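Local atomic coordinates of geranyltranstransferase (Legionella pneumophila subsp. pneumophila, PDB entry 3LOM), a protein that probably condenses allylic diphosphates with isopentenyl diphosphate, in a magnesium-dependent reaction, to make farnesyl or longer trans-prenyl diphosphates. Residues I65-D68 against Q69-D73; I33-P36 against Q37-S40; S155-S158 against G159-G163; I270-H273 against Y274-M278; H205-S208 against E209-S213. All coordinates share one frame; numbering follows the deposited sequence.

In the fold
From the N terminus, interaction 2 comes first, where the loop after helix 5-28 enters helix 36-46. Interaction 1 then spans the link from helix 53-64 to helix 69-91, interaction 3 the tight turn between helices 141-155 and 160-169, interaction 5 the start of helix 209-236, and interaction 4 the middle of helix 263-279. All five are local and follow in series; none nests in or crosses another. Interactions 1 and 5 touch each other, I65 CG2 lying 3.7 Å from I211 CG2. Interactions 2 and 3 both face the second subunit, although their centres are about 28 Å apart within one chain.

Interaction 1. Residues I65-D68 against Q69-D73; sequences IDVD and QGVLD
V67 and L72 make the close-packed half of this contact: V67 CG1 lies 3.6 Å from L72 CD2 and 3.9 Å from L72 CG, the two side chains crossing at a slant. With chi1 at 69°, V67 CG1 sits between its own backbone N and carbonyl carbon, and this turns it to the leucine, while CG2 only grazes V71 CG1 at 4.5 Å. Both residues are buried; L72 also rests on V58 and Y59 of helix 53-64, and V67 on A203 and Q204. The solvent side belongs to D68. Its carboxylate swings anti to the backbone N (chi1 -173°) and extends over the first turn, where OD1 accepts a weak bond from G70 N, 3.4 Å long and bent to 126° at the hydrogen. The backbone is gripped more firmly: L72 N donates to D68 O over 3.1 Å. D68 is thus an N-cap whose negative charge would be expected to favour the helix start. Two residues earlier, D66, at positive phi, is the C-prime residue of a Schellman motif; this end of helix 53-64 and the N-cap of helix 69-91 bound a short link between two helices of the prenyl synthase fold.

Interaction 2. Residues I33-P36 against Q37-S40; sequences IPAP and QIRS
R39 folds back from the first turn of its helix across the loop residue I33, the two side chains sliding past each other in opposite directions. Its CB packs on the isoleucine, 3.8 Å from I33 CG2 and slightly farther from CD1. A chi1 of 64° puts CG between the backbone N and the carbonyl carbon, where it meets P36 O at 3.6 Å. The bend at chi2 carries CD between two carbonyls, with I33 O and A35 O each 3.3 Å away. A second bend, at chi3, sends NE and CZ on over I33 O, which lies against one face of the guanidinium; NH1 comes within 2.9 Å of that oxygen, but the angle is too poor for a hydrogen bond. NH1 also passes P36 CG at 3.8 Å, the proline ring running beside the arginine in the same direction. The backbone here is the N-terminus of helix 36-46: A35 is the N-cap, its O accepting from R39 N and, weakly, from I38 N, and P36 occupies the first turn, where a proline costs no helical hydrogen bond. On the buried side, I33 CG2 reaches I38 CG2 at 3.8 Å and A35 CB meets I38 CG1. I157 of the second subunit packs on I33 and P34, and L166 of that subunit on A35, while I38 also lies on L118 and V119 of helix 113-135.

Interaction 3. Residues S155-S158 against G159-G163; sequences SGIS and GMVSG
G156 O takes two backbone bonds, from G159 N at 3.1 Å and V161 N at 3.0 Å, the donors arriving from opposite faces of the carbonyl plane and both well out of it. The first closes a type I beta turn, G156 to G159, which joins helix 141-155 to helix 160-169 in the all-helical prenyl synthase fold; G159 stands at the N-cap position. I157 CG2 meets V161 CG1 at 4.0 Å, and V161 CG2 lies over S155 O at 3.6 Å. M160 puts its CB 3.4 Å from the same S155 O, while its chain, CG anti to the backbone N (chi1 160°) and bent only at chi3, leads away toward S86 of helix 69-91. The outer side is an interface: I157 and V161 both pack on G122 of the second subunit, and S158 OG is hydrogen-bonded to I32 O of that subunit. S162 faces the same partner, with P34 of the second subunit against it and A35 N of that chain donating weakly to its OG. From the first turn of the helix, S162 OG donates back to I157 O, in the carbonyl plane, at 2.5 Å, a length short enough to be doubtful.

Interaction 4. Residues I270-H273 against Y274-M278; sequences IAVH and YQIAM
A271 O accepts the shortest bond across this contact, from Q275 N at 2.9 Å with 152° at the hydrogen. The neighbouring i to i+4 bonds repeat the pattern along helix 263-279: Y274 N donates to I270 O at 3.1 Å, I276 N to V272 O at 3.0 Å and A277 N to H273 O at 3.1 Å. On the inward side, I270 and Y274 run side by side in the same direction. I270 CG2, anti to its backbone N, touches the ring edge in plane, 3.8 Å from Y274 CD2 and 4.0 Å from Y274 CE2, and I270 O lies near the same edge, 3.5 Å from Y274 CD2. V225 and F226 of helix 209-236 and L298 of helix 289-303 lie against the tyrosine, whose OH is hydrogen-bonded to Q229 OE1. The outward pair is looser, V272 CG1 and I276 CG1 being 4.4 Å apart. H273 ND1 bonds instead to H221 ND1, as the rings meet. That bond would be consistent with two neutral imidazoles in different tautomers, one ND1 protonated and the other accepting, so the side facing helix 209-236 combines apolar contact with polar ends that are paired across to that helix.

Interaction 5. Residues H205-S208 against E209-S213; sequences HEVS and EQIKS
S208 OG and I211 meet at the start of helix 209-236, where the hydroxyl oxygen stands 3.3 Å from both I211 N and I211 CG1. The bond from I211 N to OG is weak, and the serine's chi1 of 95° is well displaced from a staggered value, which is how OG comes over the first turn. The same N also reaches S208 O weakly. K212 N holds that carbonyl better, at 3.1 Å and an almost straight 174°. Beyond it the lysine runs out extended, CG beside the backbone N (chi1 -69°) and every later torsion close to anti, and this stretches the chain back along the loop. Its CG passes S208 O at 3.5 Å, and CE, arriving near V207, lies 3.5 Å from V207 O and 3.9 Å from V207 CB, the lysine passing askew of the valine. V207 is also away from a staggered chi1, and its CG1 touches I211 CG2 at 4.2 Å, the side chains nearly at right angles. I211 leads on to I65, L283 and F284, while V207 and K212 both rest on L201 of helix 178-201. Little of this is buried. A serine N-cap, a first turn in which S208 O and OG both accept, two of the three bonds being weak, and a valine just before the cap packing on I211 together make a helix N-terminus with a side-chain cap and an apolar contact across it.

Interaction 1. Residues I65-D68 against Q69-D73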
loop_
_atom_site.group_PDB
_atom_site.type_symbol
_atom_site.label_atom_id
_atom_site.label_comp_id
_atom_site.label_asym_id
_atom_site.label_seq_id
_atom_site.Cartn_x
_atom_site.Cartn_y
_atom_site.Cartn_z
ATOM N N ILE A 65 11.860 4.227 -25.861
ATOM C CA ILE A 65 13.227 4.357 -25.353
ATOM C C ILE A 65 13.929 3.001 -25.184
ATOM O O ILE A 65 14.926 2.891 -24.458
ATOM C CB ILE A 65 13.311 5.234 -24.061
ATOM C CG1 ILE A 65 12.535 4.610 -22.892
ATOM C CG2 ILE A 65 12.828 6.650 -24.359
ATOM C CD1 ILE A 65 12.800 5.284 -21.561
ATOM N N ASP A 66 13.394 1.988 -25.872
ATOM C CA ASP A 66 14.015 0.657 -26.016
ATOM C C ASP A 66 14.452 -0.036 -24.712
ATOM O O ASP A 66 15.536 -0.625 -24.647
ATOM C CB ASP A 66 15.185 0.711 -27.015
ATOM C CG ASP A 66 14.769 1.234 -28.377
ATOM O OD1 ASP A 66 15.409 2.191 -28.857
ATOM O OD2 ASP A 66 13.803 0.698 -28.967
ATOM N N VAL A 67 13.617 0.035 -23.680
ATOM C CA VAL A 67 13.924 -0.662 -22.428
ATOM C C VAL A 67 13.442 -2.122 -22.504
ATOM O O VAL A 67 12.518 -2.440 -23.265
ATOM C CB VAL A 67 13.409 0.118 -21.169
ATOM C CG1 VAL A 67 11.905 0.115 -21.094
ATOM C CG2 VAL A 67 14.035 -0.420 -19.879
ATOM N N ASP A 68 14.109 -2.995 -21.748
ATOM C CA ASP A 68 13.851 -4.436 -21.754
ATOM C C ASP A 68 12.386 -4.756 -21.471
ATOM O O ASP A 68 11.784 -4.189 -20.554
ATOM C CB ASP A 68 14.759 -5.138 -20.738
ATOM C CG ASP A 68 14.666 -6.650 -20.815
ATOM O OD1 ASP A 68 14.376 -7.280 -19.775
ATOM O OD2 ASP A 68 14.876 -7.207 -21.913
ATOM N N GLN A 69 11.818 -5.653 -22.274
ATOM C CA GLN A 69 10.406 -6.003 -22.157
ATOM C C GLN A 69 10.070 -6.801 -20.896
ATOM O O GLN A 69 8.927 -6.791 -20.452
ATOM C CB GLN A 69 9.905 -6.713 -23.415
ATOM C CG GLN A 69 9.603 -5.755 -24.562
ATOM C CD GLN A 69 8.335 -6.124 -25.321
ATOM O OE1 GLN A 69 7.319 -6.491 -24.723
ATOM N NE2 GLN A 69 8.386 -6.012 -26.643
ATOM N N GLY A 70 11.073 -7.473 -20.330
ATOM C CA GLY A 70 10.965 -8.128 -19.025
ATOM C C GLY A 70 10.711 -7.132 -17.908
ATOM O O GLY A 70 9.834 -7.350 -17.065
ATOM N N VAL A 71 11.479 -6.038 -17.917
ATOM C CA VAL A 71 11.293 -4.887 -17.012
ATOM C C VAL A 71 9.891 -4.269 -17.171
ATOM O O VAL A 71 9.206 -3.982 -16.178
ATOM C CB VAL A 71 12.411 -3.811 -17.227
ATOM C CG1 VAL A 71 12.145 -2.525 -16.421
ATOM C CG2 VAL A 71 13.787 -4.381 -16.877
ATOM N N LEU A 72 9.473 -4.104 -18.425
ATOM C CA LEU A 72 8.163 -3.566 -18.768
ATOM C C LEU A 72 6.989 -4.375 -18.220
ATOM O O LEU A 72 6.005 -3.791 -17.766
ATOM C CB LEU A 72 8.035 -3.403 -20.284
ATOM C CG LEU A 72 8.898 -2.285 -20.878
ATOM C CD1 LEU A 72 8.723 -2.196 -22.388
ATOM C CD2 LEU A 72 8.549 -0.960 -20.209
ATOM N N ASP A 73 7.105 -5.704 -18.259
ATOM C CA ASP A 73 6.110 -6.612 -17.673
ATOM C C ASP A 73 5.861 -6.301 -16.205
ATOM O O ASP A 73 4.710 -6.219 -15.768
ATOM C CB ASP A 73 6.565 -8.075 -17.789
ATOM C CG ASP A 73 6.574 -8.583 -19.218
ATOM O OD1 ASP A 73 5.676 -8.202 -20.001
ATOM O OD2 ASP A 73 7.479 -9.377 -19.554
#

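Interaction 2. Residues I33-P36 against Q37-S40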
loop_
_atom_site.group_PDB
_atom_site.type_symbol
_atom_site.label_atom_id
_atom_site.label_comp_id
_atom_site.label_asym_id
_atom_site.label_seq_id
_atom_site.Cartn_x
_atom_site.Cartn_y
_atom_site.Cartn_z
ATOM N N ILE A 33 -0.318 -17.379 -0.857
ATOM C CA ILE A 33 -1.534 -16.696 -0.430
ATOM C C ILE A 33 -2.311 -17.645 0.482
ATOM O O ILE A 33 -3.109 -18.439 -0.002
ATOM C CB ILE A 33 -2.394 -16.249 -1.648
ATOM C CG1 ILE A 33 -1.517 -15.540 -2.693
ATOM C CG2 ILE A 33 -3.543 -15.339 -1.194
ATOM C CD1 ILE A 33 -2.195 -15.231 -4.012
ATOM N N PRO A 34 -2.058 -17.588 1.808
ATOM C CA PRO A 34 -2.658 -18.545 2.750
ATOM C C PRO A 34 -4.190 -18.513 2.859
ATOM O O PRO A 34 -4.780 -19.502 3.294
ATOM C CB PRO A 34 -2.022 -18.162 4.093
ATOM C CG PRO A 34 -0.736 -17.491 3.719
ATOM C CD PRO A 34 -1.083 -16.711 2.488
ATOM N N ALA A 35 -4.826 -17.406 2.476
ATOM C CA ALA A 35 -6.289 -17.323 2.525
ATOM C C ALA A 35 -6.932 -17.566 1.160
ATOM O O ALA A 35 -6.699 -16.790 0.233
ATOM C CB ALA A 35 -6.736 -15.981 3.087
ATOM N N PRO A 36 -7.743 -18.644 1.038
ATOM C CA PRO A 36 -8.474 -18.955 -0.199
ATOM C C PRO A 36 -9.409 -17.849 -0.688
ATOM O O PRO A 36 -9.496 -17.642 -1.901
ATOM C CB PRO A 36 -9.249 -20.228 0.159
ATOM C CG PRO A 36 -8.368 -20.896 1.167
ATOM C CD PRO A 36 -7.824 -19.764 1.999
ATOM N N GLN A 37 -10.077 -17.146 0.236
ATOM C CA GLN A 37 -10.885 -15.961 -0.100
ATOM C C GLN A 37 -10.058 -14.897 -0.801
ATOM O O GLN A 37 -10.525 -14.268 -1.750
ATOM C CB GLN A 37 -11.505 -15.323 1.147
ATOM C CG GLN A 37 -12.875 -15.816 1.519
ATOM C CD GLN A 37 -13.973 -15.253 0.647
ATOM O OE1 GLN A 37 -14.318 -14.073 0.728
ATOM N NE2 GLN A 37 -14.549 -16.106 -0.183
ATOM N N ILE A 38 -8.834 -14.689 -0.324
ATOM C CA ILE A 38 -7.969 -13.671 -0.915
ATOM C C ILE A 38 -7.568 -14.044 -2.341
ATOM O O ILE A 38 -7.833 -13.263 -3.257
ATOM C CB ILE A 38 -6.765 -13.309 -0.004
ATOM C CG1 ILE A 38 -7.260 -12.732 1.331
ATOM C CG2 ILE A 38 -5.805 -12.332 -0.694
ATOM C CD1 ILE A 38 -8.165 -11.498 1.228
ATOM N N ARG A 39 -6.996 -15.234 -2.546
ATOM C CA ARG A 39 -6.583 -15.638 -3.909
ATOM C C ARG A 39 -7.750 -15.754 -4.888
ATOM O O ARG A 39 -7.597 -15.455 -6.072
ATOM C CB ARG A 39 -5.672 -16.884 -3.945
ATOM C CG ARG A 39 -6.272 -18.173 -3.453
ATOM C CD ARG A 39 -5.538 -18.698 -2.237
ATOM N NE ARG A 39 -4.747 -19.893 -2.512
ATOM C CZ ARG A 39 -4.443 -20.817 -1.603
ATOM N NH1 ARG A 39 -4.861 -20.695 -0.349
ATOM N NH2 ARG A 39 -3.719 -21.871 -1.946
ATOM N N SER A 40 -8.923 -16.130 -4.385
ATOM C CA SER A 40 -10.115 -16.137 -5.220
ATOM C C SER A 40 -10.530 -14.720 -5.630
ATOM O O SER A 40 -10.811 -14.465 -6.804
ATOM C CB SER A 40 -11.269 -16.868 -4.533
ATOM O OG SER A 40 -12.430 -16.841 -5.350
#

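Interaction 3. Residues S155-S158 against G159-G163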
loop_
_atom_site.group_PDB
_atom_site.type_symbol
_atom_site.label_atom_id
_atom_site.label_comp_id
_atom_site.label_asym_id
_atom_site.label_seq_id
_atom_site.Cartn_x
_atom_site.Cartn_y
_atom_site.Cartn_z
ATOM N N SER A 155 0.423 7.539 -5.886
ATOM C CA SER A 155 -0.707 6.761 -5.367
ATOM C C SER A 155 -1.113 7.192 -3.962
ATOM O O SER A 155 -2.234 6.924 -3.518
ATOM C CB SER A 155 -0.368 5.268 -5.348
ATOM O OG SER A 155 0.578 5.001 -4.329
ATOM N N GLY A 156 -0.197 7.853 -3.268
ATOM C CA GLY A 156 -0.403 8.174 -1.867
ATOM C C GLY A 156 -1.181 9.446 -1.595
ATOM O O GLY A 156 -1.976 9.903 -2.426
ATOM N N ILE A 157 -0.935 10.012 -0.417
ATOM C CA ILE A 157 -1.693 11.163 0.084
ATOM C C ILE A 157 -1.375 12.487 -0.615
ATOM O O ILE A 157 -2.182 13.416 -0.577
ATOM C CB ILE A 157 -1.560 11.322 1.621
ATOM C CG1 ILE A 157 -0.105 11.572 2.039
ATOM C CG2 ILE A 157 -2.126 10.099 2.321
ATOM C CD1 ILE A 157 0.118 11.556 3.573
ATOM N N SER A 158 -0.210 12.557 -1.265
ATOM C CA SER A 158 0.159 13.720 -2.066
ATOM C C SER A 158 -0.446 13.641 -3.460
ATOM O O SER A 158 -0.319 14.576 -4.247
ATOM C CB SER A 158 1.685 13.858 -2.162
ATOM O OG SER A 158 2.290 13.855 -0.874
ATOM N N GLY A 159 -1.105 12.522 -3.761
ATOM C CA GLY A 159 -1.652 12.278 -5.096
ATOM C C GLY A 159 -3.043 11.673 -5.086
ATOM O O GLY A 159 -4.022 12.368 -4.768
ATOM N N MET A 160 -3.116 10.381 -5.436
ATOM C CA MET A 160 -4.378 9.646 -5.657
ATOM C C MET A 160 -5.358 9.710 -4.483
ATOM O O MET A 160 -6.545 9.987 -4.679
ATOM C CB MET A 160 -4.069 8.188 -6.093
ATOM C CG MET A 160 -5.176 7.122 -5.926
ATOM S SD MET A 160 -4.786 5.520 -6.722
ATOM C CE MET A 160 -5.565 5.803 -8.248
ATOM N N VAL A 161 -4.847 9.491 -3.271
ATOM C CA VAL A 161 -5.681 9.430 -2.069
ATOM C C VAL A 161 -6.359 10.778 -1.742
ATOM O O VAL A 161 -7.553 10.807 -1.395
ATOM C CB VAL A 161 -4.875 8.852 -0.865
ATOM C CG1 VAL A 161 -5.508 9.212 0.472
ATOM C CG2 VAL A 161 -4.732 7.314 -1.019
ATOM N N SER A 162 -5.610 11.880 -1.881
ATOM C CA SER A 162 -6.190 13.224 -1.738
ATOM C C SER A 162 -7.115 13.519 -2.909
ATOM O O SER A 162 -8.190 14.096 -2.726
ATOM C CB SER A 162 -5.112 14.301 -1.627
ATOM O OG SER A 162 -4.532 14.294 -0.331
ATOM N N GLY A 163 -6.704 13.088 -4.101
ATOM C CA GLY A 163 -7.541 13.209 -5.298
ATOM C C GLY A 163 -8.928 12.611 -5.154
ATOM O O GLY A 163 -9.908 13.239 -5.538
#

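Interaction 4. Residues I270-H273 against Y274-M278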
loop_
_atom_site.group_PDB
_atom_site.type_symbol
_atom_site.label_atom_id
_atom_site.label_comp_id
_atom_site.label_asym_id
_atom_site.label_seq_id
_atom_site.Cartn_x
_atom_site.Cartn_y
_atom_site.Cartn_z
ATOM N N ILE A 270 -11.614 18.341 -26.051
ATOM C CA ILE A 270 -11.200 16.976 -26.423
ATOM C C ILE A 270 -10.206 17.021 -27.590
ATOM O O ILE A 270 -9.104 16.475 -27.496
ATOM C CB ILE A 270 -12.395 16.062 -26.872
ATOM C CG1 ILE A 270 -13.609 16.160 -25.934
ATOM C CG2 ILE A 270 -11.944 14.610 -27.069
ATOM C CD1 ILE A 270 -13.590 15.279 -24.717
ATOM N N ALA A 271 -10.609 17.692 -28.670
ATOM C CA ALA A 271 -9.832 17.743 -29.910
ATOM C C ALA A 271 -8.469 18.400 -29.734
ATOM O O ALA A 271 -7.458 17.837 -30.163
ATOM C CB ALA A 271 -10.623 18.438 -31.015
ATOM N N VAL A 272 -8.447 19.566 -29.085
ATOM C CA VAL A 272 -7.211 20.329 -28.887
ATOM C C VAL A 272 -6.215 19.538 -28.044
ATOM O O VAL A 272 -5.038 19.454 -28.398
ATOM C CB VAL A 272 -7.451 21.742 -28.258
ATOM C CG1 VAL A 272 -6.150 22.525 -28.178
ATOM C CG2 VAL A 272 -8.452 22.542 -29.062
ATOM N N HIS A 273 -6.694 18.937 -26.957
ATOM C CA HIS A 273 -5.813 18.197 -26.044
ATOM C C HIS A 273 -5.227 16.914 -26.646
ATOM O O HIS A 273 -4.062 16.581 -26.384
ATOM C CB HIS A 273 -6.493 17.941 -24.699
ATOM C CG HIS A 273 -6.470 19.127 -23.789
ATOM N ND1 HIS A 273 -5.321 19.554 -23.157
ATOM C CD2 HIS A 273 -7.446 19.988 -23.417
ATOM C CE1 HIS A 273 -5.590 20.628 -22.437
ATOM N NE2 HIS A 273 -6.874 20.908 -22.572
ATOM N N TYR A 274 -6.028 16.222 -27.463
ATOM C CA TYR A 274 -5.547 15.072 -28.240
ATOM C C TYR A 274 -4.539 15.480 -29.305
ATOM O O TYR A 274 -3.558 14.773 -29.526
ATOM C CB TYR A 274 -6.703 14.301 -28.887
ATOM C CG TYR A 274 -7.177 13.118 -28.071
ATOM C CD1 TYR A 274 -6.330 12.042 -27.811
ATOM C CD2 TYR A 274 -8.474 13.073 -27.560
ATOM C CE1 TYR A 274 -6.759 10.955 -27.058
ATOM C CE2 TYR A 274 -8.912 11.992 -26.806
ATOM C CZ TYR A 274 -8.048 10.936 -26.560
ATOM O OH TYR A 274 -8.470 9.867 -25.809
ATOM N N GLN A 275 -4.791 16.622 -29.949
ATOM C CA GLN A 275 -3.903 17.180 -30.970
ATOM C C GLN A 275 -2.530 17.499 -30.383
ATOM O O GLN A 275 -1.507 17.178 -30.991
ATOM C CB GLN A 275 -4.533 18.431 -31.596
ATOM C CG GLN A 275 -3.943 18.873 -32.936
ATOM C CD GLN A 275 -2.786 19.857 -32.799
ATOM O OE1 GLN A 275 -1.880 19.878 -33.634
ATOM N NE2 GLN A 275 -2.811 20.673 -31.744
ATOM N N ILE A 276 -2.522 18.112 -29.195
ATOM C CA ILE A 276 -1.287 18.414 -28.467
ATOM C C ILE A 276 -0.571 17.110 -28.104
ATOM O O ILE A 276 0.658 17.015 -28.218
ATOM C CB ILE A 276 -1.551 19.312 -27.202
ATOM C CG1 ILE A 276 -2.175 20.670 -27.579
ATOM C CG2 ILE A 276 -0.280 19.528 -26.371
ATOM C CD1 ILE A 276 -1.399 21.508 -28.607
ATOM N N ALA A 277 -1.352 16.104 -27.700
ATOM C CA ALA A 277 -0.819 14.775 -27.383
ATOM C C ALA A 277 -0.168 14.091 -28.598
ATOM O O ALA A 277 0.943 13.562 -28.481
ATOM C CB ALA A 277 -1.902 13.892 -26.765
ATOM N N MET A 278 -0.853 14.131 -29.748
ATOM C CA MET A 278 -0.332 13.626 -31.034
ATOM C C MET A 278 1.012 14.248 -31.413
ATOM O O MET A 278 1.976 13.540 -31.720
ATOM C CB MET A 278 -1.321 13.911 -32.169
ATOM C CG MET A 278 -2.622 13.150 -32.116
ATOM S SD MET A 278 -2.428 11.388 -32.372
ATOM C CE MET A 278 -4.131 10.977 -32.716
#

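Interaction 5. Residues H205-S208 against E209-S213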
loop_
_atom_site.group_PDB
_atom_site.type_symbol
_atom_site.label_atom_id
_atom_site.label_comp_id
_atom_site.label_asym_id
_atom_site.label_seq_id
_atom_site.Cartn_x
_atom_site.Cartn_y
_atom_site.Cartn_z
ATOM N N HIS A 205 19.651 5.563 -17.272
ATOM C CA HIS A 205 20.586 6.397 -16.523
ATOM C C HIS A 205 20.684 7.812 -17.093
ATOM O O HIS A 205 20.590 8.795 -16.351
ATOM C CB HIS A 205 21.965 5.725 -16.478
ATOM C CG HIS A 205 22.942 6.393 -15.560
ATOM N ND1 HIS A 205 22.678 6.620 -14.227
ATOM C CD2 HIS A 205 24.195 6.860 -15.779
ATOM C CE1 HIS A 205 23.718 7.213 -13.667
ATOM N NE2 HIS A 205 24.652 7.369 -14.588
ATOM N N GLU A 206 20.867 7.907 -18.410
ATOM C CA GLU A 206 21.091 9.192 -19.079
ATOM C C GLU A 206 20.074 9.435 -20.193
ATOM O O GLU A 206 20.443 9.501 -21.369
ATOM C CB GLU A 206 22.516 9.271 -19.657
ATOM C CG GLU A 206 23.663 8.984 -18.681
ATOM C CD GLU A 206 24.102 10.203 -17.881
ATOM O OE1 GLU A 206 25.220 10.702 -18.132
ATOM O OE2 GLU A 206 23.339 10.663 -17.003
ATOM N N VAL A 207 18.800 9.566 -19.826
ATOM C CA VAL A 207 17.764 9.925 -20.802
ATOM C C VAL A 207 17.855 11.417 -21.089
ATOM O O VAL A 207 18.104 12.213 -20.178
ATOM C CB VAL A 207 16.324 9.623 -20.314
ATOM C CG1 VAL A 207 15.494 9.067 -21.466
ATOM C CG2 VAL A 207 16.317 8.666 -19.131
ATOM N N SER A 208 17.654 11.793 -22.351
ATOM C CA SER A 208 17.732 13.199 -22.743
ATOM C C SER A 208 16.479 13.963 -22.313
ATOM O O SER A 208 15.373 13.416 -22.325
ATOM C CB SER A 208 17.956 13.339 -24.249
ATOM O OG SER A 208 16.731 13.524 -24.932
ATOM N N GLU A 209 16.672 15.232 -21.954
ATOM C CA GLU A 209 15.607 16.097 -21.434
ATOM C C GLU A 209 14.506 16.416 -22.447
ATOM O O GLU A 209 13.388 16.765 -22.068
ATOM C CB GLU A 209 16.202 17.396 -20.881
ATOM C CG GLU A 209 16.975 17.227 -19.573
ATOM C CD GLU A 209 16.101 17.344 -18.328
ATOM O OE1 GLU A 209 14.862 17.459 -18.455
ATOM O OE2 GLU A 209 16.665 17.328 -17.212
ATOM N N GLN A 210 14.832 16.283 -23.730
ATOM C CA GLN A 210 13.890 16.535 -24.815
ATOM C C GLN A 210 12.962 15.341 -24.986
ATOM O O GLN A 210 11.825 15.488 -25.441
ATOM C CB GLN A 210 14.637 16.822 -26.125
ATOM C CG GLN A 210 15.325 18.196 -26.194
ATOM C CD GLN A 210 16.577 18.307 -25.317
ATOM O OE1 GLN A 210 16.696 19.223 -24.502
ATOM N NE2 GLN A 210 17.506 17.366 -25.477
ATOM N N ILE A 211 13.470 14.162 -24.629
ATOM C CA ILE A 211 12.679 12.932 -24.613
ATOM C C ILE A 211 11.745 12.929 -23.398
ATOM O O ILE A 211 10.536 12.733 -23.553
ATOM C CB ILE A 211 13.584 11.651 -24.647
ATOM C CG1 ILE A 211 14.338 11.524 -25.984
ATOM C CG2 ILE A 211 12.778 10.386 -24.372
ATOM C CD1 ILE A 211 13.474 11.591 -27.249
ATOM N N LYS A 212 12.318 13.164 -22.213
ATOM C CA LYS A 212 11.580 13.277 -20.947
ATOM C C LYS A 212 10.367 14.193 -21.058
ATOM O O LYS A 212 9.245 13.784 -20.765
ATOM C CB LYS A 212 12.497 13.789 -19.830
ATOM C CG LYS A 212 13.575 12.808 -19.377
ATOM C CD LYS A 212 14.397 13.400 -18.240
ATOM C CE LYS A 212 15.504 12.457 -17.807
ATOM N NZ LYS A 212 16.289 13.006 -16.665
ATOM N N SER A 213 10.604 15.418 -21.519
ATOM C CA SER A 213 9.558 16.425 -21.692
ATOM C C SER A 213 8.488 16.047 -22.721
ATOM O O SER A 213 7.337 16.475 -22.603
ATOM C CB SER A 213 10.187 17.770 -22.064
ATOM O OG SER A 213 9.277 18.571 -22.796
#